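Local coordinates for predicted DNA-binding transcriptional regulator (Aliivibrio fischeri ES114, PDB 7DWN), which probably binds cis-regulatory DNA as a tetrameric LysR-family transcription factor, with a helix-turn-helix domain joined to an effector-binding type domain, at residues Ala98-Leu103 / Glu127-Asp132; Pro157-Gln162 / Tyr271-Arg276; Ile164-Leu169 / Pro265-Ala270; Ser222-Leu227 / Trp239-Ser244. All blocks are in the same frame, centred on the assembly; numbering follows the deposited sequence.

How the contacts relate
Contact 4 is the buried one and contact 1 lies at the surface, while contacts 2 and 3 are partly buried. Contacts 2 and 3 hold the same two strands, 160-174 and 264-272, and run into each other where Q162 N meets A270 O at 2.8 Å. Contact 1 pairs parallel strands, contacts 2 and 3 antiparallel ones, and contact 4 packs a helix on a strand end mainly by apolar packing, with no polar bond between the segments. Contact 3 meets contact 4 through E168 and A242, and contact 1 through L103 and Y268. Contacts 1 and 4 both touch the second subunit and a bound MES; contact 2 adds an amide laid over a guanidinium (Q160 on R272).

Contact 1 of 4, residues Ala98-Leu103 / Glu127-Asp132; sequences AAAHSL and EAIDVD
A99 sits between E127 and I129, and its backbone carries the parallel pairing of the two strand ends. A99 N donates to E127 O over 2.9 Å, approaching it nearly straight along the carbonyl bond. The return bond, from I129 N to A99 O at 2.8 Å, is weak because the N-H is bent well off line (124°). CA-H contacts fill in around both oxygens: A98 CA lies 3.2 Å from E127 O, and A128 CA is equally near A99 O. The tight part of the contact continues into I129. Its CB stands 3.5 Å from A99 O. With I129 CG1 anti to the backbone N (chi1 -171°), CG2 falls between N and the carbonyl carbon and is directed at A100, 3.7 Å from A100 CA. A100 CB adds a looser apolar touch to the same methyl at 4.1 Å.

Beyond this the contact opens out. E127 starts on the same sheet face as A98, but its carboxylate turns off toward the second subunit, where OE1 makes a weak hydrogen bond to S222 of that chain. After I129 the chain leaves 98-103, and V131 and D132 are exposed. A100 is the N-cap of the helix that follows, and the ring of H101 stacks on H101 of the second subunit. The contact joins the C-terminal ends of the two parallel strands of a beta-alpha-beta unit, strand 94-99, helix 101-114, strand 123-128. Strand 145-149 also pairs with 94-99, and its L146 packs against both A98 and I129.

Contact 2 of 4, residues Pro157-Gln162 / Tyr271-Arg276; sequences PPYQSQ and YRYQAR
The carbonyl oxygen of Q274 is gripped by two nitrogens of R272, whose guanidinium in turn has the amide of Q160 laid over one face. R272 NE reaches Q274 O at 3.1 Å and R272 NH2 reaches it at 2.9 Å, both with the oxygen in the guanidinium plane. Q160 NE2 stands 3.7 Å above that plane, offset toward its rim, with the two planar groups only 18° apart. Q160 CB touches R272 CG at 3.6 Å, as R272 CG lies between its backbone N and carbonyl carbon (chi1 55°). Beneath the side chains Q160 and R272 form an antiparallel hydrogen-bonded pair, 2.9 Å for both Q160 N to R272 O and R272 N to Q160 O.

S161 CB meets the edge of the Y271 ring. Y159 CE1 lies 3.6 Å from Y273 CD1, the two rings oblique, and P158 puts CG at the edge of the Y273 ring. R272 is also held by a salt bridge to E282 and a cation-pi contact with W285. Its charge is thus probably compensated, and the double grip on Q274 O probably limits rotation of the guanidinium under the Q160 amide, where strand 160-174 begins and strand 264-272 ends.

Contact 3 of 4, residues Ile164-Leu169 / Pro265-Ala270; sequences IAKTEL and PIEYYA
A classic beta bulge interrupts the antiparallel ladder between strands 160-174 and 264-272, where I164 and A165 both face Y268. These strands belong to the LysR substrate-binding domain, and the long 160-174 strand also pairs with 238-241, consistent with a crossover strand linking the two lobes of a periplasmic-binding-protein-like fold. At the bulge Y268 O takes a sound bond from I164 N at 2.9 Å and a weak one from A165 N. The ladder then becomes regular: Y268 N donates to A165 O, and T167 and I266 form a hydrogen-bonded pair with straight N-H bonds (170° and 174°).

The Y268 ring folds back over its partner strand because CG lies between backbone N and carbonyl carbon (chi1 48°). A165 O lies over one face, toward the rim, A165 CB comes within 3.5 Å of Y268 CZ, and I164 CG2 packs on Y268 CE2 at 3.7 Å. L103 and L107 of helix 101-114 also touch this ring. The side chains of I266 and L169 cross at about a right angle, I266 CG2 3.8 Å from L169 CG, beside M202. At the edge of the Y268 ring, T167 OG1 lies 3.4 Å from Y268 CE1.

Contact 4 of 4, residues Ser222-Leu227 / Trp239-Ser244; sequences SMTDML and WLPAYS
T224, in the first turn of helix 224-232, faces the end of strand 238-241, its CA 6.8 Å from that of L240, before the chain turns into a 3-10 segment at 242-244. The T224 CG2 methyl points at the P241 ring, 3.6 Å from P241 CD and 3.7 Å from P241 CG. One turn on, L227 CB packs against L240 CD2 at 3.9 Å. S244 comes in beside the threonine methyl, its OG 3.9 Å from T224 CG2.

That hydroxyl is engaged: S244 OG donates to P241 O at 2.9 Å, and S244 N bonds the same oxygen at 3.1 Å, so two donors fix the turn that carries the serine to T224. The threonine divides its branches, since OG1 lies anti to its carbonyl carbon (chi1 -72°) and bonds Y196 OH and a sulfonate oxygen of bound MES, while CG2 takes the packing. M202 touches both T224 and P241. Between the two segments the contact is by van der Waals packing, while K228, farther along the helix, hydrogen-bonds S244 O. MES probably came from the crystallisation liquor, but its place beside T224 is consistent with a small-molecule pocket.

Contact 1 of 4, residues Ala98-Leu103 / Glu127-Asp132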
loop_
_atom_site.group_PDB
_atom_site.type_symbol
_atom_site.label_atom_id
_atom_site.label_comp_id
_atom_site.label_asym_id
_atom_site.label_seq_id
_atom_site.Cartn_x
_atom_site.Cartn_y
_atom_site.Cartn_z
ATOM N N ALA A 98 18.797 -0.610 15.075
ATOM C CA ALA A 98 18.284 -1.946 14.826
ATOM C C ALA A 98 19.448 -2.924 14.880
ATOM O O ALA A 98 20.524 -2.656 14.339
ATOM C CB ALA A 98 17.581 -2.020 13.471
ATOM N N ALA A 99 19.241 -4.050 15.555
ATOM C CA ALA A 99 20.347 -4.964 15.789
ATOM C C ALA A 99 19.842 -6.395 15.868
ATOM O O ALA A 99 18.714 -6.651 16.295
ATOM C CB ALA A 99 21.104 -4.608 17.075
ATOM N N ALA A 100 20.694 -7.322 15.442
ATOM C CA ALA A 100 20.458 -8.727 15.725
ATOM C C ALA A 100 20.580 -8.965 17.223
ATOM O O ALA A 100 21.423 -8.362 17.895
ATOM C CB ALA A 100 21.449 -9.602 14.958
ATOM N N HIS A 101 19.722 -9.844 17.746
ATOM C CA HIS A 101 19.619 -10.048 19.190
ATOM C C HIS A 101 20.973 -10.387 19.806
ATOM O O HIS A 101 21.401 -9.762 20.786
ATOM C CB HIS A 101 18.600 -11.154 19.474
ATOM C CG HIS A 101 18.189 -11.255 20.910
ATOM N ND1 HIS A 101 19.043 -11.684 21.902
ATOM C CD2 HIS A 101 17.006 -11.000 21.517
ATOM C CE1 HIS A 101 18.407 -11.679 23.061
ATOM N NE2 HIS A 101 17.169 -11.269 22.854
ATOM N N SER A 102 21.666 -11.374 19.235
ATOM C CA SER A 102 22.975 -11.762 19.751
ATOM C C SER A 102 23.968 -10.612 19.652
ATOM O O SER A 102 24.711 -10.338 20.603
ATOM C CB SER A 102 23.493 -12.982 18.991
ATOM O OG SER A 102 24.640 -13.532 19.608
ATOM N N LEU A 103 23.993 -9.925 18.506
ATOM C CA LEU A 103 24.902 -8.798 18.334
ATOM C C LEU A 103 24.588 -7.682 19.315
ATOM O O LEU A 103 25.500 -7.056 19.860
ATOM C CB LEU A 103 24.833 -8.273 16.903
ATOM C CG LEU A 103 25.320 -9.242 15.832
ATOM C CD1 LEU A 103 25.293 -8.578 14.470
ATOM C CD2 LEU A 103 26.715 -9.744 16.175
ATOM N N GLU A 127 16.330 -1.866 18.940
ATOM C CA GLU A 127 15.238 -2.749 18.561
ATOM C C GLU A 127 15.781 -3.911 17.743
ATOM O O GLU A 127 16.716 -3.742 16.954
ATOM C CB GLU A 127 14.168 -1.995 17.765
ATOM C CG GLU A 127 13.399 -0.972 18.587
ATOM C CD GLU A 127 12.446 -1.615 19.578
ATOM O OE1 GLU A 127 11.626 -2.457 19.152
ATOM O OE2 GLU A 127 12.524 -1.286 20.782
ATOM N N ALA A 128 15.192 -5.091 17.942
ATOM C CA ALA A 128 15.628 -6.276 17.216
ATOM C C ALA A 128 15.397 -6.101 15.719
ATOM O O ALA A 128 14.454 -5.435 15.283
ATOM C CB ALA A 128 14.896 -7.517 17.724
ATOM N N ILE A 129 16.273 -6.712 14.931
ATOM C CA ILE A 129 16.276 -6.525 13.486
ATOM C C ILE A 129 15.187 -7.378 12.848
ATOM O O ILE A 129 14.791 -8.425 13.374
ATOM C CB ILE A 129 17.668 -6.863 12.910
ATOM C CG1 ILE A 129 17.764 -6.468 11.436
ATOM C CG2 ILE A 129 17.972 -8.343 13.079
ATOM C CD1 ILE A 129 19.000 -6.993 10.742
ATOM N N ASP A 130 14.686 -6.915 11.704
ATOM C CA ASP A 130 13.838 -7.706 10.815
ATOM C C ASP A 130 14.528 -7.706 9.455
ATOM O O ASP A 130 14.362 -6.768 8.669
ATOM C CB ASP A 130 12.423 -7.140 10.736
ATOM C CG ASP A 130 11.455 -8.077 10.034
ATOM O OD1 ASP A 130 11.906 -9.109 9.491
ATOM O OD2 ASP A 130 10.241 -7.784 10.030
ATOM N N VAL A 131 15.298 -8.765 9.183
ATOM C CA VAL A 131 16.140 -8.813 7.989
ATOM C C VAL A 131 15.314 -8.688 6.716
ATOM O O VAL A 131 15.821 -8.238 5.682
ATOM C CB VAL A 131 16.981 -10.106 7.983
ATOM C CG1 VAL A 131 17.988 -10.091 9.122
ATOM C CG2 VAL A 131 16.080 -11.328 8.081
ATOM N N ASP A 132 14.037 -9.078 6.766
ATOM C CA ASP A 132 13.189 -8.979 5.582
ATOM C C ASP A 132 12.986 -7.533 5.153
ATOM O O ASP A 132 12.868 -7.252 3.955
ATOM C CB ASP A 132 11.839 -9.644 5.846
ATOM C CG ASP A 132 11.961 -11.136 6.073
ATOM O OD1 ASP A 132 12.773 -11.780 5.379
ATOM O OD2 ASP A 132 11.249 -11.664 6.950
#

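Contact 2 of 4, residues Pro157-Gln162 / Tyr271-Arg276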
loop_
_atom_site.group_PDB
_atom_site.type_symbol
_atom_site.label_atom_id
_atom_site.label_comp_id
_atom_site.label_asym_id
_atom_site.label_seq_id
_atom_site.Cartn_x
_atom_site.Cartn_y
_atom_site.Cartn_z
ATOM N N PRO A 157 27.372 0.310 -1.549
ATOM C CA PRO A 157 26.559 1.507 -1.802
ATOM C C PRO A 157 25.164 1.126 -2.264
ATOM O O PRO A 157 24.977 0.074 -2.894
ATOM C CB PRO A 157 27.338 2.242 -2.907
ATOM C CG PRO A 157 28.391 1.274 -3.381
ATOM C CD PRO A 157 28.687 0.408 -2.203
ATOM N N PRO A 158 24.151 1.963 -1.986
ATOM C CA PRO A 158 24.231 3.304 -1.394
ATOM C C PRO A 158 24.457 3.338 0.120
ATOM O O PRO A 158 24.423 4.417 0.710
ATOM C CB PRO A 158 22.864 3.901 -1.731
ATOM C CG PRO A 158 21.954 2.727 -1.723
ATOM C CD PRO A 158 22.758 1.582 -2.285
ATOM N N TYR A 159 24.690 2.183 0.735
ATOM C CA TYR A 159 24.858 2.109 2.177
ATOM C C TYR A 159 26.330 2.200 2.558
ATOM O O TYR A 159 27.217 1.795 1.802
ATOM C CB TYR A 159 24.258 0.812 2.720
ATOM C CG TYR A 159 22.851 0.576 2.239
ATOM C CD1 TYR A 159 21.771 1.174 2.874
ATOM C CD2 TYR A 159 22.601 -0.229 1.136
ATOM C CE1 TYR A 159 20.483 0.969 2.431
ATOM C CE2 TYR A 159 21.317 -0.441 0.686
ATOM C CZ TYR A 159 20.262 0.161 1.337
ATOM O OH TYR A 159 18.980 -0.046 0.887
ATOM N N GLN A 160 26.579 2.749 3.743
ATOM C CA GLN A 160 27.905 2.765 4.343
ATOM C C GLN A 160 28.012 1.609 5.327
ATOM O O GLN A 160 27.101 1.383 6.129
ATOM C CB GLN A 160 28.175 4.090 5.056
ATOM C CG GLN A 160 28.059 5.311 4.170
ATOM C CD GLN A 160 28.139 6.605 4.957
ATOM O OE1 GLN A 160 27.352 7.525 4.736
ATOM N NE2 GLN A 160 29.092 6.682 5.882
ATOM N N SER A 161 29.123 0.882 5.262
ATOM C CA SER A 161 29.330 -0.288 6.098
ATOM C C SER A 161 30.652 -0.177 6.840
ATOM O O SER A 161 31.614 0.418 6.349
ATOM C CB SER A 161 29.313 -1.577 5.269
ATOM O OG SER A 161 30.298 -1.536 4.250
ATOM N N GLN A 162 30.684 -0.759 8.037
ATOM C CA GLN A 162 31.906 -0.886 8.824
ATOM C C GLN A 162 31.951 -2.292 9.396
ATOM O O GLN A 162 31.036 -2.696 10.120
ATOM C CB GLN A 162 31.966 0.151 9.950
ATOM C CG GLN A 162 33.106 -0.076 10.938
ATOM C CD GLN A 162 34.451 0.380 10.403
ATOM O OE1 GLN A 162 34.529 1.037 9.365
ATOM N NE2 GLN A 162 35.518 0.038 11.116
ATOM N N TYR A 271 25.868 -0.878 9.669
ATOM C CA TYR A 271 25.398 -0.324 8.411
ATOM C C TYR A 271 24.643 0.970 8.678
ATOM O O TYR A 271 24.041 1.148 9.743
ATOM C CB TYR A 271 24.468 -1.297 7.666
ATOM C CG TYR A 271 25.030 -2.678 7.390
ATOM C CD1 TYR A 271 26.078 -2.858 6.494
ATOM C CD2 TYR A 271 24.484 -3.805 7.997
ATOM C CE1 TYR A 271 26.582 -4.119 6.226
ATOM C CE2 TYR A 271 24.982 -5.072 7.733
ATOM C CZ TYR A 271 26.031 -5.222 6.845
ATOM O OH TYR A 271 26.536 -6.474 6.577
ATOM N N ARG A 272 24.669 1.868 7.698
ATOM C CA ARG A 272 23.917 3.111 7.779
ATOM C C ARG A 272 23.573 3.562 6.369
ATOM O O ARG A 272 24.154 3.093 5.386
ATOM C CB ARG A 272 24.699 4.201 8.525
ATOM C CG ARG A 272 26.074 4.477 7.947
ATOM C CD ARG A 272 26.837 5.498 8.774
ATOM N NE ARG A 272 26.421 6.869 8.499
ATOM C CZ ARG A 272 26.928 7.937 9.108
ATOM N NH1 ARG A 272 27.866 7.791 10.033
ATOM N NH2 ARG A 272 26.495 9.151 8.798
ATOM N N TYR A 273 22.607 4.470 6.278
ATOM C CA TYR A 273 22.190 5.022 4.998
ATOM C C TYR A 273 22.342 6.531 4.900
ATOM O O TYR A 273 22.611 7.036 3.809
ATOM C CB TYR A 273 20.726 4.652 4.703
ATOM C CG TYR A 273 20.233 5.161 3.367
ATOM C CD1 TYR A 273 20.584 4.518 2.187
ATOM C CD2 TYR A 273 19.421 6.286 3.285
ATOM C CE1 TYR A 273 20.141 4.979 0.963
ATOM C CE2 TYR A 273 18.972 6.756 2.064
ATOM C CZ TYR A 273 19.336 6.097 0.907
ATOM O OH TYR A 273 18.895 6.556 -0.314
ATOM N N GLN A 274 22.181 7.262 5.999
ATOM C CA GLN A 274 22.291 8.713 5.967
ATOM C C GLN A 274 23.756 9.130 5.955
ATOM O O GLN A 274 24.559 8.631 6.750
ATOM C CB GLN A 274 21.571 9.325 7.168
ATOM C CG GLN A 274 20.080 9.040 7.204
ATOM C CD GLN A 274 19.336 9.717 6.071
ATOM O OE1 GLN A 274 19.692 10.819 5.652
ATOM N NE2 GLN A 274 18.301 9.057 5.565
ATOM N N ALA A 275 24.102 10.045 5.047
ATOM C CA ALA A 275 25.477 10.532 4.978
ATOM C C ALA A 275 25.857 11.285 6.245
ATOM O O ALA A 275 26.987 11.167 6.731
ATOM C CB ALA A 275 25.659 11.420 3.747
ATOM N N ARG A 276 24.928 12.061 6.793
ATOM C CA ARG A 276 25.138 12.787 8.038
ATOM C C ARG A 276 24.042 12.422 9.027
ATOM O O ARG A 276 22.853 12.557 8.719
ATOM C CB ARG A 276 25.140 14.300 7.817
ATOM C CG ARG A 276 26.254 14.832 6.937
ATOM C CD ARG A 276 26.280 16.359 6.963
ATOM N NE ARG A 276 24.978 16.949 6.651
ATOM C CZ ARG A 276 24.127 17.416 7.561
ATOM N NH1 ARG A 276 24.434 17.366 8.850
ATOM N NH2 ARG A 276 22.964 17.931 7.180
#

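Contact 3 of 4, residues Ile164-Leu169 / Pro265-Ala270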
loop_
_atom_site.group_PDB
_atom_site.type_symbol
_atom_site.label_atom_id
_atom_site.label_comp_id
_atom_site.label_asym_id
_atom_site.label_seq_id
_atom_site.Cartn_x
_atom_site.Cartn_y
_atom_site.Cartn_z
ATOM N N ILE A 164 32.758 -4.742 11.994
ATOM C CA ILE A 164 33.077 -4.671 13.413
ATOM C C ILE A 164 34.051 -5.774 13.796
ATOM O O ILE A 164 35.083 -5.519 14.428
ATOM C CB ILE A 164 31.793 -4.738 14.257
ATOM C CG1 ILE A 164 30.844 -3.605 13.864
ATOM C CG2 ILE A 164 32.130 -4.680 15.739
ATOM C CD1 ILE A 164 31.500 -2.243 13.845
ATOM N N ALA A 165 33.742 -7.012 13.418
ATOM C CA ALA A 165 34.591 -8.128 13.798
ATOM C C ALA A 165 34.326 -9.334 12.908
ATOM O O ALA A 165 33.236 -9.498 12.337
ATOM C CB ALA A 165 34.389 -8.511 15.269
ATOM N N LYS A 166 35.360 -10.168 12.805
ATOM C CA LYS A 166 35.314 -11.472 12.161
ATOM C C LYS A 166 35.468 -12.543 13.233
ATOM O O LYS A 166 36.432 -12.522 14.006
ATOM C CB LYS A 166 36.418 -11.598 11.106
ATOM C CG LYS A 166 36.455 -12.932 10.370
ATOM C CD LYS A 166 37.468 -13.887 10.986
ATOM C CE LYS A 166 37.355 -15.280 10.390
ATOM N NZ LYS A 166 38.146 -16.270 11.169
ATOM N N THR A 167 34.525 -13.480 13.260
ATOM C CA THR A 167 34.380 -14.494 14.293
ATOM C C THR A 167 34.161 -15.836 13.595
ATOM O O THR A 167 34.181 -15.922 12.366
ATOM C CB THR A 167 33.224 -14.105 15.233
ATOM O OG1 THR A 167 33.403 -12.745 15.652
ATOM C CG2 THR A 167 33.159 -14.982 16.474
ATOM N N GLU A 168 33.960 -16.899 14.372
ATOM C CA GLU A 168 33.683 -18.214 13.818
ATOM C C GLU A 168 32.428 -18.809 14.441
ATOM O O GLU A 168 32.150 -18.626 15.630
ATOM C CB GLU A 168 34.851 -19.183 14.038
ATOM C CG GLU A 168 36.199 -18.693 13.541
ATOM C CD GLU A 168 37.283 -19.743 13.704
ATOM O OE1 GLU A 168 37.565 -20.470 12.729
ATOM O OE2 GLU A 168 37.840 -19.853 14.817
ATOM N N LEU A 169 31.666 -19.512 13.608
ATOM C CA LEU A 169 30.695 -20.494 14.065
ATOM C C LEU A 169 31.439 -21.776 14.410
ATOM O O LEU A 169 32.052 -22.400 13.532
ATOM C CB LEU A 169 29.648 -20.766 12.988
ATOM C CG LEU A 169 28.705 -19.627 12.608
ATOM C CD1 LEU A 169 27.879 -20.003 11.388
ATOM C CD2 LEU A 169 27.804 -19.293 13.782
ATOM N N PRO A 265 33.965 -19.198 9.176
ATOM C CA PRO A 265 34.077 -17.755 9.421
ATOM C C PRO A 265 32.755 -17.038 9.193
ATOM O O PRO A 265 31.992 -17.370 8.283
ATOM C CB PRO A 265 35.140 -17.307 8.411
ATOM C CG PRO A 265 35.041 -18.298 7.309
ATOM C CD PRO A 265 34.699 -19.610 7.967
ATOM N N ILE A 266 32.484 -16.051 10.050
ATOM C CA ILE A 266 31.372 -15.122 9.885
ATOM C C ILE A 266 31.882 -13.725 10.220
ATOM O O ILE A 266 32.885 -13.558 10.914
ATOM C CB ILE A 266 30.150 -15.472 10.770
ATOM C CG1 ILE A 266 30.559 -15.600 12.241
ATOM C CG2 ILE A 266 29.469 -16.743 10.280
ATOM C CD1 ILE A 266 29.385 -15.844 13.178
ATOM N N GLU A 267 31.188 -12.715 9.705
ATOM C CA GLU A 267 31.549 -11.323 9.940
ATOM C C GLU A 267 30.297 -10.552 10.321
ATOM O O GLU A 267 29.214 -10.838 9.805
ATOM C CB GLU A 267 32.181 -10.688 8.694
ATOM C CG GLU A 267 33.388 -11.428 8.152
ATOM C CD GLU A 267 33.672 -11.081 6.707
ATOM O OE1 GLU A 267 32.926 -10.255 6.138
ATOM O OE2 GLU A 267 34.636 -11.637 6.138
ATOM N N TYR A 268 30.428 -9.576 11.220
ATOM C CA TYR A 268 29.283 -8.712 11.476
ATOM C C TYR A 268 29.664 -7.245 11.336
ATOM O O TYR A 268 30.808 -6.846 11.578
ATOM C CB TYR A 268 28.620 -8.984 12.843
ATOM C CG TYR A 268 29.531 -9.083 14.037
ATOM C CD1 TYR A 268 30.102 -10.297 14.395
ATOM C CD2 TYR A 268 29.781 -7.978 14.836
ATOM C CE1 TYR A 268 30.920 -10.400 15.498
ATOM C CE2 TYR A 268 30.599 -8.071 15.944
ATOM C CZ TYR A 268 31.167 -9.285 16.270
ATOM O OH TYR A 268 31.984 -9.387 17.372
ATOM N N TYR A 269 28.674 -6.451 10.925
ATOM C CA TYR A 269 28.857 -5.098 10.432
ATOM C C TYR A 269 27.903 -4.123 11.108
ATOM O O TYR A 269 26.819 -4.491 11.585
ATOM C CB TYR A 269 28.597 -5.010 8.927
ATOM C CG TYR A 269 29.627 -5.655 8.034
ATOM C CD1 TYR A 269 29.649 -7.030 7.841
ATOM C CD2 TYR A 269 30.559 -4.880 7.354
ATOM C CE1 TYR A 269 30.586 -7.616 7.010
ATOM C CE2 TYR A 269 31.498 -5.456 6.523
ATOM C CZ TYR A 269 31.507 -6.822 6.354
ATOM O OH TYR A 269 32.442 -7.393 5.526
ATOM N N ALA A 270 28.333 -2.865 11.115
ATOM C CA ALA A 270 27.462 -1.715 11.294
ATOM C C ALA A 270 27.147 -1.138 9.920
ATOM O O ALA A 270 28.050 -0.947 9.100
ATOM C CB ALA A 270 28.122 -0.658 12.179
#

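Contact 4 of 4, residues Ser222-Leu227 / Trp239-Ser244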
loop_
_atom_site.group_PDB
_atom_site.type_symbol
_atom_site.label_atom_id
_atom_site.label_comp_id
_atom_site.label_asym_id
_atom_site.label_seq_id
_atom_site.Cartn_x
_atom_site.Cartn_y
_atom_site.Cartn_z
ATOM N N SER A 222 15.785 -19.702 14.654
ATOM C CA SER A 222 16.547 -18.554 14.191
ATOM C C SER A 222 17.275 -17.844 15.321
ATOM O O SER A 222 18.052 -16.922 15.055
ATOM C CB SER A 222 15.628 -17.560 13.473
ATOM O OG SER A 222 14.659 -17.028 14.360
ATOM N N MET A 223 17.043 -18.248 16.567
ATOM C CA MET A 223 17.633 -17.603 17.733
ATOM C C MET A 223 18.843 -18.402 18.198
ATOM O O MET A 223 18.716 -19.576 18.564
ATOM C CB MET A 223 16.602 -17.477 18.854
ATOM C CG MET A 223 15.446 -16.550 18.515
ATOM S SD MET A 223 14.046 -16.714 19.637
ATOM C CE MET A 223 13.476 -18.355 19.211
ATOM N N THR A 224 20.017 -17.764 18.177
ATOM C CA THR A 224 21.232 -18.424 18.645
ATOM C C THR A 224 21.110 -18.830 20.107
ATOM O O THR A 224 21.570 -19.907 20.500
ATOM C CB THR A 224 22.438 -17.506 18.441
ATOM O OG1 THR A 224 22.744 -17.421 17.044
ATOM C CG2 THR A 224 23.653 -18.019 19.200
ATOM N N ASP A 225 20.488 -17.982 20.926
ATOM C CA ASP A 225 20.340 -18.301 22.340
ATOM C C ASP A 225 19.499 -19.557 22.540
ATOM O O ASP A 225 19.764 -20.343 23.457
ATOM C CB ASP A 225 19.728 -17.109 23.075
ATOM C CG ASP A 225 20.213 -16.993 24.505
ATOM O OD1 ASP A 225 21.446 -16.927 24.714
ATOM O OD2 ASP A 225 19.361 -16.959 25.418
ATOM N N MET A 226 18.502 -19.773 21.680
ATOM C CA MET A 226 17.695 -20.987 21.751
ATOM C C MET A 226 18.549 -22.231 21.516
ATOM O O MET A 226 18.501 -23.195 22.296
ATOM C CB MET A 226 16.563 -20.905 20.726
ATOM C CG MET A 226 15.393 -21.834 20.978
ATOM S SD MET A 226 14.484 -21.395 22.469
ATOM C CE MET A 226 15.095 -22.629 23.614
ATOM N N LEU A 227 19.331 -22.227 20.430
ATOM C CA LEU A 227 20.226 -23.345 20.143
ATOM C C LEU A 227 21.240 -23.540 21.261
ATOM O O LEU A 227 21.562 -24.675 21.622
ATOM C CB LEU A 227 20.949 -23.120 18.814
ATOM C CG LEU A 227 20.108 -22.976 17.548
ATOM C CD1 LEU A 227 21.013 -22.923 16.327
ATOM C CD2 LEU A 227 19.119 -24.118 17.432
ATOM N N TRP A 239 26.179 -25.242 15.696
ATOM C CA TRP A 239 27.193 -24.272 15.304
ATOM C C TRP A 239 26.829 -22.939 15.943
ATOM O O TRP A 239 25.906 -22.254 15.496
ATOM C CB TRP A 239 27.291 -24.161 13.787
ATOM C CG TRP A 239 28.197 -25.184 13.177
ATOM C CD1 TRP A 239 29.494 -25.006 12.793
ATOM C CD2 TRP A 239 27.875 -26.547 12.891
ATOM N NE1 TRP A 239 29.999 -26.178 12.279
ATOM C CE2 TRP A 239 29.024 -27.139 12.328
ATOM C CE3 TRP A 239 26.726 -27.325 13.056
ATOM C CZ2 TRP A 239 29.056 -28.476 11.934
ATOM C CZ3 TRP A 239 26.759 -28.647 12.658
ATOM C CH2 TRP A 239 27.916 -29.210 12.104
ATOM N N LEU A 240 27.549 -22.574 16.990
ATOM C CA LEU A 240 27.254 -21.345 17.699
ATOM C C LEU A 240 28.358 -20.320 17.480
ATOM O O LEU A 240 29.532 -20.691 17.363
ATOM C CB LEU A 240 27.091 -21.607 19.200
ATOM C CG LEU A 240 26.013 -22.635 19.547
ATOM C CD1 LEU A 240 25.890 -22.820 21.051
ATOM C CD2 LEU A 240 24.688 -22.208 18.945
ATOM N N PRO A 241 28.015 -19.036 17.389
ATOM C CA PRO A 241 29.054 -18.008 17.286
ATOM C C PRO A 241 29.912 -17.994 18.540
ATOM O O PRO A 241 29.414 -18.136 19.659
ATOM C CB PRO A 241 28.258 -16.708 17.123
ATOM C CG PRO A 241 26.910 -17.014 17.686
ATOM C CD PRO A 241 26.662 -18.458 17.362
ATOM N N ALA A 242 31.218 -17.825 18.339
ATOM C CA ALA A 242 32.156 -18.006 19.441
ATOM C C ALA A 242 31.989 -16.939 20.515
ATOM O O ALA A 242 32.266 -17.203 21.690
ATOM C CB ALA A 242 33.587 -18.016 18.911
ATOM N N TYR A 243 31.526 -15.741 20.149
ATOM C CA TYR A 243 31.384 -14.678 21.139
ATOM C C TYR A 243 30.247 -14.940 22.118
ATOM O O TYR A 243 30.183 -14.282 23.163
ATOM C CB TYR A 243 31.177 -13.325 20.451
ATOM C CG TYR A 243 29.958 -13.250 19.556
ATOM C CD1 TYR A 243 28.692 -13.037 20.089
ATOM C CD2 TYR A 243 30.076 -13.368 18.177
ATOM C CE1 TYR A 243 27.580 -12.964 19.280
ATOM C CE2 TYR A 243 28.965 -13.292 17.357
ATOM C CZ TYR A 243 27.718 -13.092 17.915
ATOM O OH TYR A 243 26.606 -13.012 17.110
ATOM N N SER A 244 29.354 -15.878 21.813
ATOM C CA SER A 244 28.197 -16.146 22.655
ATOM C C SER A 244 28.399 -17.318 23.606
ATOM O O SER A 244 27.525 -17.569 24.443
ATOM C CB SER A 244 26.962 -16.412 21.786
ATOM O OG SER A 244 27.012 -17.705 21.208
#